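Local coordinates for Lin2722 protein (Listeria innocua, PDB 3DS8), which is of unknown function but belongs to the alpha/beta-hydrolase clan and is probably a serine hydrolase, at residues A207-E212 / F242-T247; R125-I130 / P170-L175. One frame throughout, in Å; residues are numbered along the deposited sequence.

Contact 1. Residues A207-E212 / F242-T247; sequences AKAYIE and FKTDET. With SO4 (sulfate ion), chain F.
The Phe242 ring is touched by two side chains of 207-212. Ile211 CD1 stands over one face, 4.1 Å from the ring centroid and 17° off the ring normal, a CH-pi contact. Ala209 meets the ring at its edge, near the plane, with its CB 3.8 Å from Phe242 CE2. Phe242 has CG trans to its own N (chi1 177°), which places the ring edge at Ala209 CB.

The polar part of the contact rests on Lys208. Its chain runs alongside the backbone of 244-246 and bends at chi3 (72°), bringing NZ to Thr244 O at 2.8 Å, with the donor tilted from the carbonyl plane. The side chains of Lys208 and Thr244 approach tip to tip, and Lys208 CE lies 3.8 Å from Thr244 CG2. Thr244 OG1 is turned the other way and donates to Glu246 O (2.6 Å) within the loop. Farther along, Thr247 CA makes a CA-H...O contact with Lys208 O at 3.2 Å, and a water bridges Ala207 O and Thr247 OG1. Thr244 N donates a nearly straight bond to sulfate O2 at 3.0 Å.

Strands 209-216 and 248-250, parallel neighbours, form with helix 229-240 a beta-alpha-beta crossover, and loop 242-247 returns the chain to the sheet. Ile211 also packs on Trp237 and Phe238 of that helix, while Lys208 and Tyr210 pair with strand 248-250 and Ala209 and Ile211 with strand 173-180.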
ATOM      1  N   ALA A 207     -11.931   8.524  -0.691  1.00 17.43           N
ATOM      2  CA  ALA A 207     -11.118   8.483   0.519  1.00 16.95           C
ATOM      3  C   ALA A 207     -11.175   9.821   1.225  1.00 17.01           C
ATOM      4  O   ALA A 207     -11.412  10.867   0.576  1.00 17.18           O
ATOM      5  CB  ALA A 207      -9.701   8.172   0.130  1.00 16.95           C
ATOM      6  N   LYS A 208     -10.929   9.815   2.534  1.00 14.61           N
ATOM      7  CA  LYS A 208     -10.814  11.045   3.295  1.00 14.92           C
ATOM      8  C   LYS A 208      -9.578  11.850   2.852  1.00 13.56           C
ATOM      9  O   LYS A 208      -9.650  13.067   2.695  1.00 14.33           O
ATOM     10  CB  LYS A 208     -10.747  10.765   4.789  1.00 13.80           C
ATOM     11  CG  LYS A 208     -10.671  12.015   5.601  1.00 16.70           C
ATOM     12  CD  LYS A 208     -10.848  11.744   7.030  1.00 19.49           C
ATOM     13  CE  LYS A 208      -9.651  11.055   7.626  1.00 23.58           C
ATOM     14  NZ  LYS A 208      -9.814  10.878   9.114  1.00 26.30           N
ATOM     15  N   ALA A 209      -8.468  11.167   2.626  1.00 13.74           N
ATOM     16  CA  ALA A 209      -7.236  11.824   2.257  1.00 13.23           C
ATOM     17  C   ALA A 209      -6.600  11.088   1.102  1.00 12.94           C
ATOM     18  O   ALA A 209      -6.638   9.860   1.015  1.00 12.58           O
ATOM     19  CB  ALA A 209      -6.268  11.874   3.434  1.00 12.55           C
ATOM     20  N   TYR A 210      -6.021  11.852   0.194  1.00 13.04           N
ATOM     21  CA  TYR A 210      -5.247  11.297  -0.889  1.00 13.48           C
ATOM     22  C   TYR A 210      -4.082  12.222  -1.129  1.00 13.64           C
ATOM     23  O   TYR A 210      -4.290  13.377  -1.432  1.00 14.24           O
ATOM     24  CB  TYR A 210      -6.061  11.192  -2.184  1.00 13.37           C
ATOM     25  CG  TYR A 210      -5.211  10.760  -3.341  1.00 14.69           C
ATOM     26  CD1 TYR A 210      -4.666   9.476  -3.388  1.00 14.78           C
ATOM     27  CD2 TYR A 210      -4.888  11.655  -4.390  1.00 13.24           C
ATOM     28  CE1 TYR A 210      -3.809   9.094  -4.440  1.00 13.82           C
ATOM     29  CE2 TYR A 210      -4.088  11.249  -5.468  1.00 14.71           C
ATOM     30  CZ  TYR A 210      -3.539   9.954  -5.467  1.00 12.33           C
ATOM     31  OH  TYR A 210      -2.740   9.559  -6.530  1.00 13.40           O
ATOM     32  N   ILE A 211      -2.872  11.707  -0.956  1.00 13.73           N
ATOM     33  CA  ILE A 211      -1.631  12.469  -1.091  1.00 13.56           C
ATOM     34  C   ILE A 211      -0.687  11.763  -2.050  1.00 13.29           C
ATOM     35  O   ILE A 211      -0.541  10.541  -1.976  1.00 14.17           O
ATOM     36  CB  ILE A 211      -0.952  12.617   0.294  1.00 13.47           C
ATOM     37  CG1 ILE A 211      -1.915  13.283   1.303  1.00 16.43           C
ATOM     38  CG2 ILE A 211       0.385  13.361   0.156  1.00 14.15           C
ATOM     39  CD1 ILE A 211      -1.259  13.668   2.659  1.00 17.24           C
ATOM     40  N   GLU A 212      -0.077  12.517  -2.975  1.00 13.56           N
ATOM     41  CA  GLU A 212       0.920  11.975  -3.883  1.00 13.39           C
ATOM     42  C   GLU A 212       2.308  12.469  -3.488  1.00 13.12           C
ATOM     43  O   GLU A 212       2.459  13.639  -3.022  1.00 12.98           O
ATOM     44  CB  GLU A 212       0.612  12.463  -5.313  1.00 13.87           C
ATOM     45  CG  GLU A 212      -0.715  11.930  -5.835  1.00 13.84           C
ATOM     46  CD  GLU A 212      -1.048  12.351  -7.243  1.00 14.16           C
ATOM     47  OE1 GLU A 212      -0.484  13.334  -7.742  1.00 15.38           O
ATOM     48  OE2 GLU A 212      -1.898  11.651  -7.871  1.00 14.92           O
ATOM     49  N   PHE A 242       0.732  12.566  10.216  1.00 16.70           N
ATOM     50  CA  PHE A 242      -0.399  13.062   9.455  1.00 17.04           C
ATOM     51  C   PHE A 242      -1.717  12.695  10.138  1.00 17.85           C
ATOM     52  O   PHE A 242      -1.997  11.520  10.390  1.00 16.70           O
ATOM     53  CB  PHE A 242      -0.385  12.522   8.029  1.00 16.68           C
ATOM     54  CG  PHE A 242      -1.597  12.951   7.222  1.00 16.77           C
ATOM     55  CD1 PHE A 242      -1.757  14.253   6.864  1.00 15.54           C
ATOM     56  CD2 PHE A 242      -2.575  12.026   6.858  1.00 16.93           C
ATOM     57  CE1 PHE A 242      -2.878  14.678   6.134  1.00 17.74           C
ATOM     58  CE2 PHE A 242      -3.710  12.438   6.132  1.00 17.73           C
ATOM     59  CZ  PHE A 242      -3.844  13.757   5.764  1.00 17.11           C
ATOM     60  N   LYS A 243      -2.539  13.708  10.384  1.00 19.75           N
ATOM     61  CA  LYS A 243      -3.846  13.471  10.978  1.00 21.99           C
ATOM     62  C   LYS A 243      -4.797  14.480  10.349  1.00 21.61           C
ATOM     63  O   LYS A 243      -4.426  15.627  10.145  1.00 21.53           O
ATOM     64  CB  LYS A 243      -3.776  13.680  12.494  1.00 24.08           C
ATOM     65  CG  LYS A 243      -2.919  12.655  13.299  1.00 29.57           C
ATOM     66  CD  LYS A 243      -3.752  11.409  13.777  1.00 35.67           C
ATOM     67  CE  LYS A 243      -2.883  10.198  14.306  1.00 35.14           C
ATOM     68  NZ  LYS A 243      -3.666   8.863  14.461  1.00 36.28           N
ATOM     69  N   THR A 244      -6.010  14.055  10.024  1.00 22.04           N
ATOM     70  CA  THR A 244      -7.002  14.993   9.481  1.00 21.92           C
ATOM     71  C   THR A 244      -8.397  14.486   9.809  1.00 22.36           C
ATOM     72  O   THR A 244      -8.636  13.285   9.874  1.00 23.00           O
ATOM     73  CB  THR A 244      -6.839  15.203   7.908  1.00 21.35           C
ATOM     74  OG1 THR A 244      -7.662  16.318   7.474  1.00 21.13           O
ATOM     75  CG2 THR A 244      -7.221  13.933   7.141  1.00 20.21           C
ATOM     76  N   ASP A 245      -9.293  15.417  10.077  1.00 24.54           N
ATOM     77  CA  ASP A 245     -10.719  15.103  10.062  1.00 25.40           C
ATOM     78  C   ASP A 245     -11.383  15.620   8.787  1.00 25.62           C
ATOM     79  O   ASP A 245     -12.435  15.084   8.374  1.00 26.64           O
ATOM     80  CB  ASP A 245     -11.371  15.684  11.298  1.00 26.69           C
ATOM     81  CG  ASP A 245     -10.874  15.020  12.563  1.00 29.87           C
ATOM     82  OD1 ASP A 245     -10.709  13.771  12.547  1.00 33.36           O
ATOM     83  OD2 ASP A 245     -10.660  15.751  13.559  1.00 35.86           O
ATOM     84  N   GLU A 246     -10.784  16.641   8.171  1.00 23.89           N
ATOM     85  CA  GLU A 246     -11.288  17.172   6.901  1.00 23.64           C
ATOM     86  C   GLU A 246     -10.681  16.418   5.740  1.00 20.48           C
ATOM     87  O   GLU A 246      -9.612  15.824   5.844  1.00 19.50           O
ATOM     88  CB  GLU A 246     -11.002  18.682   6.753  1.00 23.68           C
ATOM     89  CG  GLU A 246      -9.527  19.042   6.607  1.00 26.05           C
ATOM     90  CD  GLU A 246      -9.222  20.549   6.688  1.00 28.15           C
ATOM     91  OE1 GLU A 246     -10.144  21.380   6.520  1.00 30.11           O
ATOM     92  OE2 GLU A 246      -8.010  20.880   6.898  1.00 35.05           O
ATOM     93  N   THR A 247     -11.359  16.479   4.613  1.00 17.77           N
ATOM     94  CA  THR A 247     -10.846  15.904   3.397  1.00 16.50           C
ATOM     95  C   THR A 247      -9.559  16.635   2.989  1.00 15.29           C
ATOM     96  O   THR A 247      -9.456  17.868   3.129  1.00 13.69           O
ATOM     97  CB  THR A 247     -11.903  16.020   2.288  1.00 16.62           C
ATOM     98  OG1 THR A 247     -13.012  15.177   2.625  1.00 17.75           O
ATOM     99  CG2 THR A 247     -11.351  15.626   0.968  1.00 18.43           C
TER
HETATM  100  S   SO4 F 259      -6.085   9.836  11.139  1.00 49.97           S
HETATM  101  O1  SO4 F 259      -6.921   9.995  12.343  1.00 49.52           O
HETATM  102  O2  SO4 F 259      -6.287  11.085  10.343  1.00 36.20           O
HETATM  103  O3  SO4 F 259      -4.664   9.624  11.499  1.00 43.98           O
HETATM  104  O4  SO4 F 259      -6.441   8.581  10.427  1.00 45.85           O
HETATM  105  O   HOH W   1     -13.647  12.666   1.479  1.00 32.36           O

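Contact 2. Residues R125-I130 / P170-L175; sequences RKLVAI and PDLEVL. With SO4 (sulfate ion), chain F.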
ATOM      1  N   ARG A 125      -7.314   1.656   7.278  1.00 14.31           N
ATOM      2  CA  ARG A 125      -7.384   3.056   7.597  1.00 15.12           C
ATOM      3  C   ARG A 125      -6.401   3.845   6.706  1.00 15.94           C
ATOM      4  O   ARG A 125      -6.819   4.570   5.810  1.00 16.62           O
ATOM      5  CB  ARG A 125      -7.113   3.277   9.079  1.00 14.20           C
ATOM      6  CG  ARG A 125      -7.197   4.753   9.492  1.00 13.83           C
ATOM      7  CD  ARG A 125      -6.771   5.004  10.916  1.00 16.97           C
ATOM      8  NE  ARG A 125      -5.356   4.753  11.155  1.00 16.08           N
ATOM      9  CZ  ARG A 125      -4.699   5.222  12.210  1.00 17.07           C
ATOM     10  NH1 ARG A 125      -5.329   5.961  13.128  1.00 19.50           N
ATOM     11  NH2 ARG A 125      -3.423   4.977  12.343  1.00 16.91           N
ATOM     12  N   LYS A 126      -5.108   3.701   6.948  1.00 14.06           N
ATOM     13  CA  LYS A 126      -4.089   4.348   6.095  1.00 14.35           C
ATOM     14  C   LYS A 126      -3.551   3.315   5.125  1.00 14.49           C
ATOM     15  O   LYS A 126      -3.276   2.181   5.524  1.00 16.87           O
ATOM     16  CB  LYS A 126      -2.956   4.883   6.918  1.00 14.95           C
ATOM     17  CG  LYS A 126      -3.382   6.022   7.860  1.00 15.81           C
ATOM     18  CD  LYS A 126      -2.281   6.357   8.805  1.00 15.99           C
ATOM     19  CE  LYS A 126      -2.643   7.420   9.766  1.00 18.09           C
ATOM     20  NZ  LYS A 126      -2.616   8.796   9.238  1.00 18.21           N
ATOM     21  N   LEU A 127      -3.390   3.698   3.874  1.00 14.50           N
ATOM     22  CA  LEU A 127      -2.910   2.839   2.797  1.00 13.92           C
ATOM     23  C   LEU A 127      -1.778   3.580   2.100  1.00 14.09           C
ATOM     24  O   LEU A 127      -2.000   4.633   1.512  1.00 14.23           O
ATOM     25  CB  LEU A 127      -4.009   2.555   1.773  1.00 14.45           C
ATOM     26  CG  LEU A 127      -3.822   1.476   0.705  1.00 15.68           C
ATOM     27  CD1 LEU A 127      -5.185   1.289  -0.049  1.00 17.02           C
ATOM     28  CD2 LEU A 127      -2.646   1.786  -0.239  1.00 18.73           C
ATOM     29  N   VAL A 128      -0.565   3.054   2.210  1.00 14.20           N
ATOM     30  CA  VAL A 128       0.597   3.565   1.486  1.00 13.77           C
ATOM     31  C   VAL A 128       0.987   2.605   0.365  1.00 14.32           C
ATOM     32  O   VAL A 128       1.215   1.388   0.573  1.00 14.29           O
ATOM     33  CB  VAL A 128       1.816   3.795   2.427  1.00 13.62           C
ATOM     34  CG1 VAL A 128       3.026   4.367   1.635  1.00 13.50           C
ATOM     35  CG2 VAL A 128       1.473   4.721   3.599  1.00 15.03           C
ATOM     36  N   ALA A 129       0.960   3.131  -0.868  1.00 12.68           N
ATOM     37  CA  ALA A 129       1.297   2.343  -2.064  1.00 12.89           C
ATOM     38  C   ALA A 129       2.582   2.904  -2.679  1.00 14.03           C
ATOM     39  O   ALA A 129       2.619   4.079  -3.009  1.00 14.98           O
ATOM     40  CB  ALA A 129       0.126   2.400  -3.085  1.00 12.63           C
ATOM     41  N   ILE A 130       3.625   2.074  -2.782  1.00 13.47           N
ATOM     42  CA  ILE A 130       4.954   2.542  -3.186  1.00 13.24           C
ATOM     43  C   ILE A 130       5.261   1.901  -4.546  1.00 14.25           C
ATOM     44  O   ILE A 130       5.520   0.691  -4.628  1.00 13.49           O
ATOM     45  CB  ILE A 130       6.030   2.195  -2.126  1.00 13.12           C
ATOM     46  CG1 ILE A 130       5.624   2.745  -0.752  1.00 13.88           C
ATOM     47  CG2 ILE A 130       7.390   2.709  -2.566  1.00 13.60           C
ATOM     48  CD1 ILE A 130       6.592   2.386   0.345  1.00 13.96           C
ATOM     49  N   PRO A 170     -15.071   5.724   3.980  1.00 16.81           N
ATOM     50  CA  PRO A 170     -14.940   7.169   3.900  1.00 17.84           C
ATOM     51  C   PRO A 170     -13.857   7.710   4.820  1.00 17.58           C
ATOM     52  O   PRO A 170     -13.548   8.878   4.718  1.00 18.61           O
ATOM     53  CB  PRO A 170     -16.303   7.672   4.347  1.00 18.25           C
ATOM     54  CG  PRO A 170     -16.892   6.595   5.110  1.00 18.85           C
ATOM     55  CD  PRO A 170     -16.306   5.315   4.669  1.00 18.26           C
ATOM     56  N   ASP A 171     -13.296   6.884   5.703  1.00 16.46           N
ATOM     57  CA  ASP A 171     -12.154   7.302   6.530  1.00 16.62           C
ATOM     58  C   ASP A 171     -10.786   6.894   5.979  1.00 15.76           C
ATOM     59  O   ASP A 171      -9.753   7.175   6.607  1.00 15.64           O
ATOM     60  CB  ASP A 171     -12.320   6.781   7.956  1.00 16.94           C
ATOM     61  CG  ASP A 171     -13.569   7.320   8.608  1.00 23.08           C
ATOM     62  OD1 ASP A 171     -13.819   8.533   8.485  1.00 23.86           O
ATOM     63  OD2 ASP A 171     -14.315   6.524   9.200  1.00 30.14           O
ATOM     64  N   LEU A 172     -10.773   6.244   4.822  1.00 14.40           N
ATOM     65  CA  LEU A 172      -9.515   5.775   4.206  1.00 15.34           C
ATOM     66  C   LEU A 172      -8.588   6.970   3.930  1.00 13.87           C
ATOM     67  O   LEU A 172      -9.030   8.025   3.498  1.00 12.91           O
ATOM     68  CB  LEU A 172      -9.751   5.014   2.923  1.00 14.12           C
ATOM     69  CG  LEU A 172      -8.551   4.232   2.332  1.00 15.50           C
ATOM     70  CD1 LEU A 172      -8.223   3.034   3.177  1.00 18.64           C
ATOM     71  CD2 LEU A 172      -8.746   3.836   0.858  1.00 16.13           C
ATOM     72  N   GLU A 173      -7.299   6.776   4.156  1.00 14.45           N
ATOM     73  CA  GLU A 173      -6.295   7.816   3.864  1.00 14.71           C
ATOM     74  C   GLU A 173      -5.216   7.143   3.017  1.00 13.77           C
ATOM     75  O   GLU A 173      -4.680   6.115   3.395  1.00 13.63           O
ATOM     76  CB  GLU A 173      -5.687   8.375   5.162  1.00 15.57           C
ATOM     77  CG  GLU A 173      -6.703   9.032   6.068  1.00 15.21           C
ATOM     78  CD  GLU A 173      -6.132   9.561   7.367  1.00 18.65           C
ATOM     79  OE1 GLU A 173      -4.972   9.229   7.646  1.00 19.39           O
ATOM     80  OE2 GLU A 173      -6.818  10.380   8.072  1.00 22.86           O
ATOM     81  N   VAL A 174      -4.944   7.716   1.861  1.00 12.84           N
ATOM     82  CA  VAL A 174      -4.115   7.071   0.848  1.00 12.81           C
ATOM     83  C   VAL A 174      -2.926   7.933   0.522  1.00 13.21           C
ATOM     84  O   VAL A 174      -3.079   9.138   0.266  1.00 13.60           O
ATOM     85  CB  VAL A 174      -4.929   6.752  -0.435  1.00 13.57           C
ATOM     86  CG1 VAL A 174      -4.012   6.212  -1.505  1.00 11.65           C
ATOM     87  CG2 VAL A 174      -6.053   5.783  -0.146  1.00 13.68           C
ATOM     88  N   LEU A 175      -1.740   7.328   0.529  1.00 12.43           N
ATOM     89  CA  LEU A 175      -0.516   7.979   0.090  1.00 12.99           C
ATOM     90  C   LEU A 175       0.045   7.158  -1.052  1.00 13.76           C
ATOM     91  O   LEU A 175       0.305   5.935  -0.909  1.00 13.83           O
ATOM     92  CB  LEU A 175       0.536   8.037   1.225  1.00 13.39           C
ATOM     93  CG  LEU A 175       1.950   8.447   0.822  1.00 13.69           C
ATOM     94  CD1 LEU A 175       1.953   9.859   0.253  1.00 14.15           C
ATOM     95  CD2 LEU A 175       2.904   8.296   2.089  1.00 12.41           C
TER
HETATM   96  S   SO4 F 259      -6.085   9.836  11.139  1.00 49.97           S
HETATM   97  O1  SO4 F 259      -6.921   9.995  12.343  1.00 49.52           O
HETATM   98  O2  SO4 F 259      -6.287  11.085  10.343  1.00 36.20           O
HETATM   99  O3  SO4 F 259      -4.664   9.624  11.499  1.00 43.98           O
HETATM  100  O4  SO4 F 259      -6.441   8.581  10.427  1.00 45.85           O
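Four backbone hydrogen bonds tie 125-130 to 170-175: Arg125 O accepts from Glu173 N, Leu127 N donates to Glu173 O, Leu127 O accepts from Leu175 N, and Ala129 N donates to Leu175 O. Their N-H...O angles of at least 157° and a strand angle of 15° identify regular parallel pairing. CA-H...O contacts reinforce it, as between Val174 CA and Leu127 O at 3.3 Å.

Charged groups cluster at the N-terminal end of the pair. Lys126 and Glu173 lie side by side on one face of the sheet, and Lys126 NZ makes a salt bridge to Glu173 OE1 at 2.9 Å, nearly along the C-O axis. A bend at chi4 (-78°) turns NZ out of the line of its otherwise extended chain. The same NZ donates to sulfate O3 at 3.2 Å and is further held by the carbonyls of Phe238 and Phe242. Glu173 OE2 lies 2.4 Å from sulfate O2, a doubtful distance. Arg125 sends its guanidinium to Asp97, with Lys126 CE over one face.

Apolar contacts divide between the faces. Val128 CG1 touches Leu175 CD2 at 4.0 Å on the face beneath helix 229-240; on the other, Leu127 CB lies 4.3 Å from Val174 CG2, and Leu127 packs against helix 103-114. The two strands are interior neighbours, on the side of strand 95-101 that leads to 248-250. Helices on both faces of a mostly parallel sheet are consistent with the alpha/beta-hydrolase fold, which the protein's family and a possible nucleophile elbow after strand 95-101 support.

Overall arrangement
Along the chain both segments of contact 2 precede those of contact 1, and their centres lie about 8 Å apart. Strands 123-130, 173-180 and 209-216 are successive neighbours in one mixed sheet, with strand 248-250 at its outer edge. The two contacts meet where strand 173-180 pairs with strand 209-216: Ile211 N lies 2.9 Å from Val174 O, and Val174 N 2.9 Å from Ala209 O, both probable hydrogen bonds. Both also reach the same sulfate, probably from the crystallisation liquor. Contact 2 thus belongs to the sheet's interior and contact 1 to a more peripheral margin. A candidate Ser102-His222-Asp188 triad, unconfirmed, fits a hydrolase built on this sheet.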